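Peptidase M28 (Shewanella amazonensis SB2B, PDB 3IIB) probably acts as a zinc-dependent carboxypeptidase or dipeptidase of peptidase family M28, hydrolysing peptide bonds in small peptides. Local coordinates at residues Ile340-Ala345 and Pro351-Met356; Ala388-Asp393 and Ala424-Val429; Ser20-Asp25 and Val277-Lys282; Ala240-Ser245 and His283-Pro288. All blocks are in the same frame, centred on the assembly; numbering follows the deposited sequence. Where two conformers were deposited one is given.

Contact 1: residues Ile340-Ala345 and Pro351-Met356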
loop_
_atom_site.group_PDB
_atom_site.type_symbol
_atom_site.label_atom_id
_atom_site.label_comp_id
_atom_site.label_asym_id
_atom_site.label_seq_id
_atom_site.Cartn_x
_atom_site.Cartn_y
_atom_site.Cartn_z
ATOM N N ILE A 340 22.369 2.622 -22.168
ATOM C CA ILE A 340 21.800 3.500 -23.186
ATOM C C ILE A 340 21.722 2.770 -24.513
ATOM O O ILE A 340 22.721 2.322 -25.052
ATOM C CB ILE A 340 22.562 4.833 -23.330
ATOM C CG1 ILE A 340 22.559 5.584 -22.008
ATOM C CG2 ILE A 340 21.950 5.692 -24.525
ATOM C CD1 ILE A 340 23.441 6.833 -21.956
ATOM N N ASP A 341 20.493 2.614 -25.005
ATOM C CA ASP A 341 20.247 2.106 -26.333
ATOM C C ASP A 341 19.986 3.286 -27.291
ATOM O O ASP A 341 19.492 4.352 -26.873
ATOM C CB ASP A 341 19.060 1.141 -26.326
ATOM C CG ASP A 341 19.319 -0.117 -25.559
ATOM O OD1 ASP A 341 20.460 -0.637 -25.538
ATOM O OD2 ASP A 341 18.342 -0.641 -24.962
ATOM N N TRP A 342 20.294 3.053 -28.575
ATOM C CA TRP A 342 20.274 4.103 -29.598
ATOM C C TRP A 342 19.339 3.789 -30.725
ATOM O O TRP A 342 19.001 2.636 -30.980
ATOM C CB TRP A 342 21.684 4.326 -30.180
ATOM C CG TRP A 342 22.698 4.655 -29.146
ATOM C CD1 TRP A 342 23.502 3.769 -28.465
ATOM C CD2 TRP A 342 22.980 5.947 -28.603
ATOM N NE1 TRP A 342 24.297 4.447 -27.576
ATOM C CE2 TRP A 342 23.977 5.783 -27.634
ATOM C CE3 TRP A 342 22.511 7.231 -28.857
ATOM C CZ2 TRP A 342 24.495 6.843 -26.933
ATOM C CZ3 TRP A 342 23.049 8.282 -28.166
ATOM C CH2 TRP A 342 24.009 8.097 -27.221
ATOM N N ARG A 343 18.968 4.847 -31.435
ATOM C CA ARG A 343 18.361 4.732 -32.756
ATOM C C ARG A 343 19.013 5.798 -33.598
ATOM O O ARG A 343 18.523 6.927 -33.688
ATOM C CB ARG A 343 16.860 4.926 -32.646
ATOM C CG ARG A 343 16.120 4.585 -33.891
ATOM C CD ARG A 343 15.951 3.111 -34.180
ATOM N NE ARG A 343 15.007 3.001 -35.299
ATOM C CZ ARG A 343 15.339 2.832 -36.585
ATOM N NH1 ARG A 343 16.607 2.688 -36.964
ATOM N NH2 ARG A 343 14.385 2.807 -37.530
ATOM N N VAL A 344 20.198 5.439 -34.125
ATOM C CA VAL A 344 21.027 6.320 -34.946
ATOM C C VAL A 344 21.477 5.580 -36.230
ATOM O O VAL A 344 21.286 4.363 -36.379
ATOM C CB VAL A 344 22.253 6.814 -34.160
ATOM C CG1 VAL A 344 21.823 7.584 -32.867
ATOM C CG2 VAL A 344 23.204 5.609 -33.810
ATOM N N ALA A 345 22.128 6.313 -37.135
ATOM C CA ALA A 345 22.759 5.715 -38.286
ATOM C C ALA A 345 23.674 4.553 -37.888
ATOM O O ALA A 345 24.351 4.589 -36.845
ATOM C CB ALA A 345 23.556 6.792 -39.077
ATOM N N PRO A 351 30.391 5.170 -32.598
ATOM C CA PRO A 351 30.792 6.509 -32.075
ATOM C C PRO A 351 29.996 7.009 -30.901
ATOM O O PRO A 351 30.595 7.506 -29.961
ATOM C CB PRO A 351 30.636 7.444 -33.302
ATOM C CG PRO A 351 31.032 6.569 -34.407
ATOM C CD PRO A 351 30.467 5.158 -34.064
ATOM N N VAL A 352 28.669 6.825 -30.889
ATOM C CA VAL A 352 27.855 7.300 -29.745
ATOM C C VAL A 352 28.014 6.431 -28.499
ATOM O O VAL A 352 28.055 6.929 -27.390
ATOM C CB VAL A 352 26.358 7.545 -30.106
ATOM C CG1 VAL A 352 26.258 8.662 -31.176
ATOM C CG2 VAL A 352 25.652 6.243 -30.567
ATOM N N ILE A 353 28.180 5.116 -28.681
ATOM C CA ILE A 353 28.511 4.235 -27.562
ATOM C C ILE A 353 29.793 4.753 -26.914
ATOM O O ILE A 353 29.848 4.923 -25.691
ATOM C CB ILE A 353 28.725 2.795 -28.035
ATOM C CG1 ILE A 353 27.388 2.122 -28.412
ATOM C CG2 ILE A 353 29.512 1.984 -26.976
ATOM C CD1 ILE A 353 27.644 0.836 -29.214
ATOM N N ASN A 354 30.808 5.008 -27.735
ATOM C CA ASN A 354 32.107 5.498 -27.230
ATOM C C ASN A 354 31.945 6.847 -26.495
ATOM O O ASN A 354 32.493 7.035 -25.394
ATOM C CB ASN A 354 33.097 5.571 -28.406
ATOM C CG ASN A 354 34.534 5.969 -27.990
ATOM O OD1 ASN A 354 35.120 5.390 -27.083
ATOM N ND2 ASN A 354 35.089 6.949 -28.685
ATOM N N ALA A 355 31.199 7.766 -27.102
ATOM C CA ALA A 355 30.960 9.074 -26.488
ATOM C C ALA A 355 30.358 8.905 -25.121
ATOM O O ALA A 355 30.653 9.695 -24.212
ATOM C CB ALA A 355 30.031 9.957 -27.345
HETATM N N MSE A 356 29.445 7.940 -24.955
HETATM C CA MSE A 356 28.768 7.827 -23.669
HETATM C C MSE A 356 29.467 6.888 -22.705
HETATM O O MSE A 356 28.917 6.560 -21.671
HETATM C CB MSE A 356 27.312 7.448 -23.849
HETATM C CG MSE A 356 26.500 8.570 -24.528
HETATM SE SE MSE A 356 26.572 10.221 -23.558
HETATM C CE MSE A 356 26.145 9.721 -21.853
#
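The indole of Trp342 is sandwiched: Val352 CG2 sits over the centre of one face, 3.3 Å above the ring plane, and Ile340 CG2 lies on the opposite face, displaced toward the rim. Met356 CG, of a selenomethionine, arrives at the edge in the plane of the indole, 3.6 Å from Trp342 CZ2. This is the strand-helix half of a beta-alpha-beta unit, in which strand 337-343 leads straight into helix 346-355 and strand 365-366 follows, parallel to the first. The Val352 methyl makes a CH-pi contact with the five-membered ring, 16° off its normal. It can do so because CG2 occupies the place between the backbone N and the carbonyl carbon (CG1 at chi1 -62°), which turns it to the strand. Val344 CG2 packs against the same methyl on that side of the ring, 4.1 Å from Val352 CG2, and Ile353 CG1 comes obliquely to Trp342 NE1. Phe426 and Met430 of helix 413-432 also touch the indole, so it is wedged between two helices. Farther along, the selenomethionine chain bends at chi2 and chi3 and crosses Ile340 at about a right angle, with Met356 CE 4.0 Å from Ile340 CD1.

Contact 2: residues Ala388-Asp393 and Ala424-Val429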
loop_
_atom_site.group_PDB
_atom_site.type_symbol
_atom_site.label_atom_id
_atom_site.label_comp_id
_atom_site.label_asym_id
_atom_site.label_seq_id
_atom_site.Cartn_x
_atom_site.Cartn_y
_atom_site.Cartn_z
ATOM N N ALA A 388 17.444 8.162 -28.337
ATOM C CA ALA A 388 18.061 7.230 -27.405
ATOM C C ALA A 388 17.035 6.812 -26.356
ATOM O O ALA A 388 16.084 7.563 -26.053
ATOM C CB ALA A 388 19.302 7.867 -26.732
ATOM N N SER A 389 17.212 5.600 -25.833
ATOM C CA SER A 389 16.456 5.106 -24.682
ATOM C C SER A 389 17.477 4.885 -23.579
ATOM O O SER A 389 18.342 3.989 -23.659
ATOM C CB SER A 389 15.747 3.802 -25.001
ATOM O OG SER A 389 14.624 4.003 -25.850
ATOM N N LEU A 390 17.366 5.708 -22.551
ATOM C CA LEU A 390 18.245 5.652 -21.410
ATOM C C LEU A 390 17.501 4.765 -20.403
ATOM O O LEU A 390 16.532 5.182 -19.741
ATOM C CB LEU A 390 18.518 7.071 -20.891
ATOM C CG LEU A 390 19.393 7.921 -21.837
ATOM C CD1 LEU A 390 18.492 8.695 -22.820
ATOM C CD2 LEU A 390 20.257 8.904 -21.089
ATOM N N ARG A 391 17.951 3.522 -20.328
ATOM C CA ARG A 391 17.154 2.459 -19.709
ATOM C C ARG A 391 17.245 2.566 -18.194
ATOM O O ARG A 391 18.319 2.417 -17.643
ATOM C CB ARG A 391 17.695 1.114 -20.139
ATOM C CG ARG A 391 17.653 0.856 -21.656
ATOM C CD ARG A 391 16.236 0.790 -22.191
ATOM N NE ARG A 391 16.205 0.425 -23.612
ATOM C CZ ARG A 391 15.110 0.407 -24.372
ATOM N NH1 ARG A 391 13.918 0.759 -23.868
ATOM N NH2 ARG A 391 15.205 0.047 -25.654
ATOM N N GLN A 392 16.097 2.764 -17.532
ATOM C CA GLN A 392 16.018 2.810 -16.077
ATOM C C GLN A 392 15.653 1.461 -15.509
ATOM O O GLN A 392 14.888 0.736 -16.130
ATOM C CB GLN A 392 14.937 3.782 -15.641
ATOM C CG GLN A 392 15.231 5.240 -15.976
ATOM C CD GLN A 392 14.163 6.142 -15.487
ATOM O OE1 GLN A 392 13.136 6.388 -16.179
ATOM N NE2 GLN A 392 14.345 6.631 -14.275
ATOM N N ASP A 393 16.168 1.179 -14.313
ATOM C CA ASP A 393 15.751 0.009 -13.528
ATOM C C ASP A 393 14.344 0.256 -12.978
ATOM O O ASP A 393 14.140 1.082 -12.075
ATOM C CB ASP A 393 16.729 -0.290 -12.398
ATOM C CG ASP A 393 16.387 -1.577 -11.634
ATOM O OD1 ASP A 393 15.207 -1.957 -11.503
ATOM O OD2 ASP A 393 17.338 -2.224 -11.165
ATOM N N ALA A 424 22.426 14.743 -17.793
ATOM C CA ALA A 424 23.287 15.904 -17.966
ATOM C C ALA A 424 24.453 15.542 -18.894
ATOM O O ALA A 424 24.788 16.310 -19.815
ATOM C CB ALA A 424 23.753 16.441 -16.636
ATOM N N GLN A 425 25.064 14.382 -18.673
ATOM C CA GLN A 425 26.113 13.893 -19.543
ATOM C C GLN A 425 25.575 13.709 -20.975
ATOM O O GLN A 425 26.199 14.124 -21.955
ATOM C CB GLN A 425 26.689 12.556 -19.060
ATOM C CG GLN A 425 27.422 12.661 -17.729
ATOM C CD GLN A 425 28.216 11.435 -17.351
ATOM O OE1 GLN A 425 27.869 10.333 -17.753
ATOM N NE2 GLN A 425 29.309 11.627 -16.605
ATOM N N PHE A 426 24.440 13.015 -21.092
ATOM C CA PHE A 426 23.842 12.788 -22.404
ATOM C C PHE A 426 23.583 14.101 -23.136
ATOM O O PHE A 426 23.933 14.236 -24.324
ATOM C CB PHE A 426 22.532 11.993 -22.253
ATOM C CG PHE A 426 21.798 11.767 -23.546
ATOM C CD1 PHE A 426 22.146 10.716 -24.373
ATOM C CD2 PHE A 426 20.713 12.560 -23.909
ATOM C CE1 PHE A 426 21.448 10.476 -25.543
ATOM C CE2 PHE A 426 20.038 12.332 -25.098
ATOM C CZ PHE A 426 20.401 11.300 -25.909
ATOM N N ALA A 427 22.899 15.030 -22.491
ATOM C CA ALA A 427 22.524 16.268 -23.157
ATOM C C ALA A 427 23.790 17.059 -23.511
ATOM O O ALA A 427 23.890 17.563 -24.607
ATOM C CB ALA A 427 21.558 17.107 -22.329
ATOM N N TRP A 428 24.783 17.092 -22.625
ATOM C CA TRP A 428 26.022 17.804 -22.947
ATOM C C TRP A 428 26.794 17.128 -24.090
ATOM O O TRP A 428 27.175 17.773 -25.071
ATOM C CB TRP A 428 26.907 17.979 -21.722
ATOM C CG TRP A 428 28.111 18.748 -22.071
ATOM C CD1 TRP A 428 29.369 18.278 -22.294
ATOM C CD2 TRP A 428 28.151 20.148 -22.322
ATOM N NE1 TRP A 428 30.206 19.314 -22.667
ATOM C CE2 TRP A 428 29.479 20.473 -22.681
ATOM C CE3 TRP A 428 27.193 21.162 -22.281
ATOM C CZ2 TRP A 428 29.858 21.764 -22.995
ATOM C CZ3 TRP A 428 27.584 22.454 -22.633
ATOM C CH2 TRP A 428 28.898 22.729 -22.974
ATOM N N VAL A 429 27.063 15.838 -23.977
ATOM C CA VAL A 429 27.787 15.140 -25.021
ATOM C C VAL A 429 27.060 15.245 -26.372
ATOM O O VAL A 429 27.680 15.592 -27.391
ATOM C CB VAL A 429 28.081 13.660 -24.635
ATOM C CG1 VAL A 429 28.671 12.922 -25.808
ATOM C CG2 VAL A 429 29.072 13.610 -23.423
#
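Phe426 meets the strand at two points of unequal closeness, a compact instance of how one aromatic ring can tie a helix to a sheet. The tight point is Ala388, whose CB approaches the rim obliquely, 3.6 Å from Phe426 CE1 and 3.7 Å from Phe426 CZ. Leu390 packs more loosely: its CD1 hangs over the centre of one face, 4.3 Å from the ring centroid and only 4° off the normal, in a distant CH-pi contact, while Leu390 CD2 reaches Phe426 CB at 4.0 Å. The ring is directed to the strand by a chi1 of 177°, which sets CG anti to the backbone N. Beyond Leu390 the strand draws away from the helix, and Arg391 and Asp393, both partly exposed, take no part in the packing. Buried Gln392 instead gives its NE2 to Gly333 O and Gly335 O. Helix 413-432 thus lies over the neighbouring strands 337-343 and 387-392, and its Val422 and Tyr423 also touch Leu390. The side chain of Leu390 is about 10 Å from that of the zinc ligand Asp331. With carbon alone meeting carbon, strand and helix are held here by shape and by exclusion of water, not by directional bonds.

Contact 3: residues Ser20-Asp25 and Val277-Lys282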
loop_
_atom_site.group_PDB
_atom_site.type_symbol
_atom_site.label_atom_id
_atom_site.label_comp_id
_atom_site.label_asym_id
_atom_site.label_seq_id
_atom_site.Cartn_x
_atom_site.Cartn_y
_atom_site.Cartn_z
ATOM N N SER A 20 24.036 17.973 -5.595
ATOM C CA SER A 20 22.944 18.999 -5.631
ATOM C C SER A 20 21.582 18.363 -5.332
ATOM O O SER A 20 21.252 17.337 -5.855
ATOM C CB SER A 20 22.891 19.685 -6.988
ATOM O OG SER A 20 21.694 20.455 -7.155
ATOM N N SER A 21 20.789 19.019 -4.487
ATOM C CA SER A 21 19.439 18.564 -4.149
ATOM C C SER A 21 18.405 19.015 -5.212
ATOM O O SER A 21 17.212 18.699 -5.083
ATOM C CB SER A 21 19.043 19.143 -2.767
ATOM O OG SER A 21 18.936 20.563 -2.858
ATOM N N LEU A 22 18.863 19.678 -6.275
ATOM C CA LEU A 22 17.955 20.308 -7.267
ATOM C C LEU A 22 16.925 19.316 -7.828
ATOM O O LEU A 22 15.739 19.598 -7.812
ATOM C CB LEU A 22 18.731 20.993 -8.401
ATOM C CG LEU A 22 17.825 21.694 -9.439
ATOM C CD1 LEU A 22 16.919 22.823 -8.817
ATOM C CD2 LEU A 22 18.698 22.216 -10.627
ATOM N N GLY A 23 17.379 18.165 -8.317
ATOM C CA GLY A 23 16.461 17.158 -8.894
ATOM C C GLY A 23 15.360 16.811 -7.913
ATOM O O GLY A 23 14.166 16.880 -8.228
ATOM N N TYR A 24 15.756 16.469 -6.688
ATOM C CA TYR A 24 14.777 16.108 -5.650
ATOM C C TYR A 24 13.854 17.293 -5.348
ATOM O O TYR A 24 12.632 17.148 -5.226
ATOM C CB TYR A 24 15.480 15.653 -4.361
ATOM C CG TYR A 24 14.465 15.375 -3.249
ATOM C CD1 TYR A 24 13.842 14.140 -3.130
ATOM C CD2 TYR A 24 14.078 16.400 -2.382
ATOM C CE1 TYR A 24 12.910 13.907 -2.138
ATOM C CE2 TYR A 24 13.145 16.179 -1.400
ATOM C CZ TYR A 24 12.562 14.934 -1.284
ATOM O OH TYR A 24 11.638 14.734 -0.272
ATOM N N ASP A 25 14.454 18.471 -5.247
ATOM C CA ASP A 25 13.691 19.678 -4.925
ATOM C C ASP A 25 12.634 19.986 -5.985
ATOM O O ASP A 25 11.572 20.480 -5.654
ATOM C CB ASP A 25 14.622 20.886 -4.801
ATOM C CG ASP A 25 15.554 20.820 -3.592
ATOM O OD1 ASP A 25 15.277 20.118 -2.604
ATOM O OD2 ASP A 25 16.596 21.489 -3.685
ATOM N N VAL A 277 15.046 15.681 -16.185
ATOM C CA VAL A 277 15.444 16.460 -17.388
ATOM C C VAL A 277 15.614 17.953 -17.090
ATOM O O VAL A 277 16.575 18.589 -17.596
ATOM C CB VAL A 277 14.551 16.206 -18.625
ATOM C CG1 VAL A 277 14.558 14.686 -18.994
ATOM C CG2 VAL A 277 13.107 16.742 -18.446
ATOM N N THR A 278 14.786 18.505 -16.206
ATOM C CA THR A 278 14.910 19.945 -15.821
ATOM C C THR A 278 16.199 20.207 -15.047
ATOM O O THR A 278 16.934 21.145 -15.358
ATOM C CB THR A 278 13.708 20.433 -15.031
ATOM O OG1 THR A 278 12.525 20.198 -15.801
ATOM C CG2 THR A 278 13.810 21.946 -14.738
ATOM N N ALA A 279 16.472 19.384 -14.033
ATOM C CA ALA A 279 17.720 19.523 -13.277
ATOM C C ALA A 279 18.954 19.318 -14.152
ATOM O O ALA A 279 19.917 20.086 -14.042
ATOM C CB ALA A 279 17.764 18.556 -12.053
ATOM N N ALA A 280 18.938 18.307 -15.015
ATOM C CA ALA A 280 20.068 18.058 -15.945
ATOM C C ALA A 280 20.337 19.291 -16.808
ATOM O O ALA A 280 21.485 19.725 -16.955
ATOM C CB ALA A 280 19.814 16.812 -16.810
ATOM N N ALA A 281 19.280 19.868 -17.362
ATOM C CA ALA A 281 19.403 21.082 -18.176
ATOM C C ALA A 281 19.926 22.285 -17.334
ATOM O O ALA A 281 20.747 23.071 -17.815
ATOM C CB ALA A 281 18.064 21.406 -18.889
ATOM N N LYS A 282 19.476 22.420 -16.084
ATOM C CA LYS A 282 19.916 23.510 -15.217
ATOM C C LYS A 282 21.398 23.369 -14.913
ATOM O O LYS A 282 22.125 24.339 -14.942
ATOM C CB LYS A 282 19.116 23.532 -13.915
ATOM C CG LYS A 282 19.572 24.568 -12.876
ATOM C CD LYS A 282 19.573 25.979 -13.419
ATOM C CE LYS A 282 19.624 26.987 -12.307
ATOM N NZ LYS A 282 20.873 26.937 -11.492
#
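Leu22 extends across to Ala279 and Lys282, gaining contact with each atom outward. Its CB stands well back from the partner helix, 4.5 Å from Ala279 CB; CG is nearer, 4.1 Å from the same methyl. The tip, CD2, settles between the two residues, 3.9 Å from Ala279 CA and 3.6 Å from Lys282 CB. It comes closer still to Lys282 CG, but Lys282 was modelled in two conformers and that tightness is doubtful. The reach follows from a chi1 of -179°, which extends the leucine away from its own backbone N. Here the first turn of helix 22-33 packs against the latter half of helix 267-285, a helix-helix contact in which small residues permit a close approach: Gly23 CA lies 3.7 Å from Ala279 CB. The lysine continues past the leucine and crosses it at about a right angle, its NZ forming a salt bridge with Asp286 OD1. At the start of helix 22-33, Leu22 N makes a capping bond to Ser20 OG, 3.1 Å long with an angle of 159° at the hydrogen. Ser21 OG donates to Asp25 OD2 at 2.6 Å, on the syn side but 33° out of the carboxylate plane.

Contact 4: residues Ala240-Ser245 and His283-Pro288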
loop_
_atom_site.group_PDB
_atom_site.type_symbol
_atom_site.label_atom_id
_atom_site.label_comp_id
_atom_site.label_asym_id
_atom_site.label_seq_id
_atom_site.Cartn_x
_atom_site.Cartn_y
_atom_site.Cartn_z
ATOM N N ALA A 240 11.402 24.627 -22.295
ATOM C CA ALA A 240 12.530 25.505 -21.927
ATOM C C ALA A 240 13.747 25.173 -22.728
ATOM O O ALA A 240 13.978 24.012 -23.138
ATOM C CB ALA A 240 12.870 25.381 -20.458
ATOM N N GLU A 241 14.574 26.195 -22.934
ATOM C CA GLU A 241 15.780 26.028 -23.716
ATOM C C GLU A 241 17.005 26.611 -23.036
ATOM O O GLU A 241 16.947 27.647 -22.380
ATOM C CB GLU A 241 15.604 26.661 -25.120
ATOM C CG GLU A 241 14.567 25.970 -25.974
ATOM C CD GLU A 241 14.249 26.645 -27.289
ATOM O OE1 GLU A 241 14.873 27.681 -27.629
ATOM O OE2 GLU A 241 13.379 26.104 -28.001
ATOM N N VAL A 242 18.094 25.852 -23.162
ATOM C CA VAL A 242 19.446 26.325 -22.989
ATOM C C VAL A 242 19.955 26.725 -24.371
ATOM O O VAL A 242 20.097 25.901 -25.259
ATOM C CB VAL A 242 20.356 25.226 -22.409
ATOM C CG1 VAL A 242 21.804 25.765 -22.266
ATOM C CG2 VAL A 242 19.805 24.705 -21.051
ATOM N N LYS A 243 20.230 28.004 -24.573
ATOM C CA LYS A 243 20.574 28.517 -25.875
ATOM C C LYS A 243 21.905 27.909 -26.365
ATOM O O LYS A 243 22.857 27.791 -25.591
ATOM C CB LYS A 243 20.666 30.066 -25.819
ATOM C CG LYS A 243 20.924 30.728 -27.141
ATOM C CD LYS A 243 20.613 32.243 -27.169
ATOM C CE LYS A 243 21.618 33.074 -26.437
ATOM N NZ LYS A 243 21.383 34.538 -26.746
ATOM N N GLY A 244 21.933 27.519 -27.634
ATOM C CA GLY A 244 23.121 26.994 -28.265
ATOM C C GLY A 244 24.041 28.095 -28.698
ATOM O O GLY A 244 23.828 29.245 -28.386
ATOM N N SER A 245 25.057 27.739 -29.467
ATOM C CA SER A 245 26.049 28.720 -29.917
ATOM C C SER A 245 26.318 28.520 -31.420
ATOM O O SER A 245 25.519 28.965 -32.265
ATOM C CB SER A 245 27.292 28.653 -29.053
ATOM O OG SER A 245 27.842 27.333 -28.975
ATOM N N HIS A 283 21.847 22.150 -14.620
ATOM C CA HIS A 283 23.297 21.972 -14.409
ATOM C C HIS A 283 24.095 22.401 -15.635
ATOM O O HIS A 283 25.206 22.910 -15.508
ATOM C CB HIS A 283 23.636 20.543 -13.996
ATOM C CG HIS A 283 23.127 20.196 -12.636
ATOM N ND1 HIS A 283 23.486 20.902 -11.506
ATOM C CD2 HIS A 283 22.239 19.263 -12.229
ATOM C CE1 HIS A 283 22.831 20.416 -10.462
ATOM N NE2 HIS A 283 22.088 19.404 -10.874
ATOM N N ILE A 284 23.559 22.132 -16.816
ATOM C CA ILE A 284 24.217 22.534 -18.071
ATOM C C ILE A 284 24.189 24.061 -18.227
ATOM O O ILE A 284 25.223 24.699 -18.556
ATOM C CB ILE A 284 23.618 21.799 -19.281
ATOM C CG1 ILE A 284 24.036 20.329 -19.245
ATOM C CG2 ILE A 284 24.065 22.511 -20.623
ATOM C CD1 ILE A 284 23.306 19.420 -20.266
ATOM N N LEU A 285 23.029 24.641 -17.922
ATOM C CA LEU A 285 22.850 26.102 -17.949
ATOM C C LEU A 285 23.842 26.818 -17.038
ATOM O O LEU A 285 24.339 27.927 -17.389
ATOM C CB LEU A 285 21.388 26.472 -17.573
ATOM C CG LEU A 285 20.907 27.928 -17.688
ATOM C CD1 LEU A 285 20.847 28.389 -19.142
ATOM C CD2 LEU A 285 19.488 28.056 -17.035
ATOM N N ASP A 286 24.145 26.188 -15.891
ATOM C CA ASP A 286 25.126 26.674 -14.928
ATOM C C ASP A 286 26.563 26.650 -15.418
ATOM O O ASP A 286 27.405 27.268 -14.791
ATOM C CB ASP A 286 25.144 25.818 -13.647
ATOM C CG ASP A 286 23.903 25.966 -12.794
ATOM O OD1 ASP A 286 23.156 26.940 -12.993
ATOM O OD2 ASP A 286 23.693 25.079 -11.914
ATOM N N LEU A 287 26.881 25.899 -16.470
ATOM C CA LEU A 287 28.269 25.847 -16.945
ATOM C C LEU A 287 28.708 27.194 -17.469
ATOM O O LEU A 287 27.907 27.941 -18.022
ATOM C CB LEU A 287 28.404 24.850 -18.064
ATOM C CG LEU A 287 28.203 23.382 -17.742
ATOM C CD1 LEU A 287 28.137 22.620 -19.073
ATOM C CD2 LEU A 287 29.340 22.873 -16.870
ATOM N N PRO A 288 30.005 27.510 -17.341
ATOM C CA PRO A 288 30.546 28.676 -18.041
ATOM C C PRO A 288 30.573 28.534 -19.580
ATOM O O PRO A 288 30.577 29.535 -20.292
ATOM C CB PRO A 288 31.968 28.812 -17.453
ATOM C CG PRO A 288 32.310 27.494 -16.906
ATOM C CD PRO A 288 31.028 26.751 -16.607
#
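Glu241 OE2 is gripped by Arg296 NE and Tyr64 OH, and the next residue, Val242, turns the opposite way to meet Ile284 and Leu285. The other carboxylate oxygen, Glu241 OE1, pairs with Arg62 NH1, so two arginines and a tyrosine hold a buried acid in place; such company would be expected to favour its charged form. The division is that of an extended strand, with polar partners served on one side and a helix on the other. The contact itself is apolar. Val242 CG1, anti to the backbone N at chi1 179°, points at the helix and stands 4.2 Å from Leu285 CD1 and 4.3 Å from Ile284 CG2. Leu285 starts from its helix at a slant, yet a chi2 of 68° turns the CD1 branch toward the valine, and the two side chains lie obliquely to each other. The backbones are close here, with the CA atoms of Val242 and Leu285 6.1 Å apart. Leu287 N bonds to Ile284 O at 2.9 Å. Ile284 also touches Ile295 of the neighbouring strand and Trp428 of helix 413-432. The C-terminal part of helix 267-285, the crossover between parallel strands 247-257 and 293-300, thereby rests on the central sheet, as in the alpha/beta/alpha sandwich of zinc exopeptidases.

Overall arrangement
The four contacts follow one another through packed layers. Contacts 1 and 2, with centres 10 Å apart, share a sheet: Asp341 OD2 and Arg391 NE make a 2.7 Å salt bridge between their strands, and Ala355 CB meets Val429 CG1 at 3.6 Å between their helices. Helix 413-432 then passes the packing on, with Ala424 N 3.5 Å from Ala280 CB of contact 3 and Trp428 CZ3 3.6 Å from Leu287 CD1 of contact 4. Contacts 3 and 4, their centres 13 Å apart, occupy successive parts of helix 267-285, the same helix that carries the zinc ligand Asp269. The nearest atoms of contact 1 are about 11 Å from contact 3 and about 10 Å from contact 4.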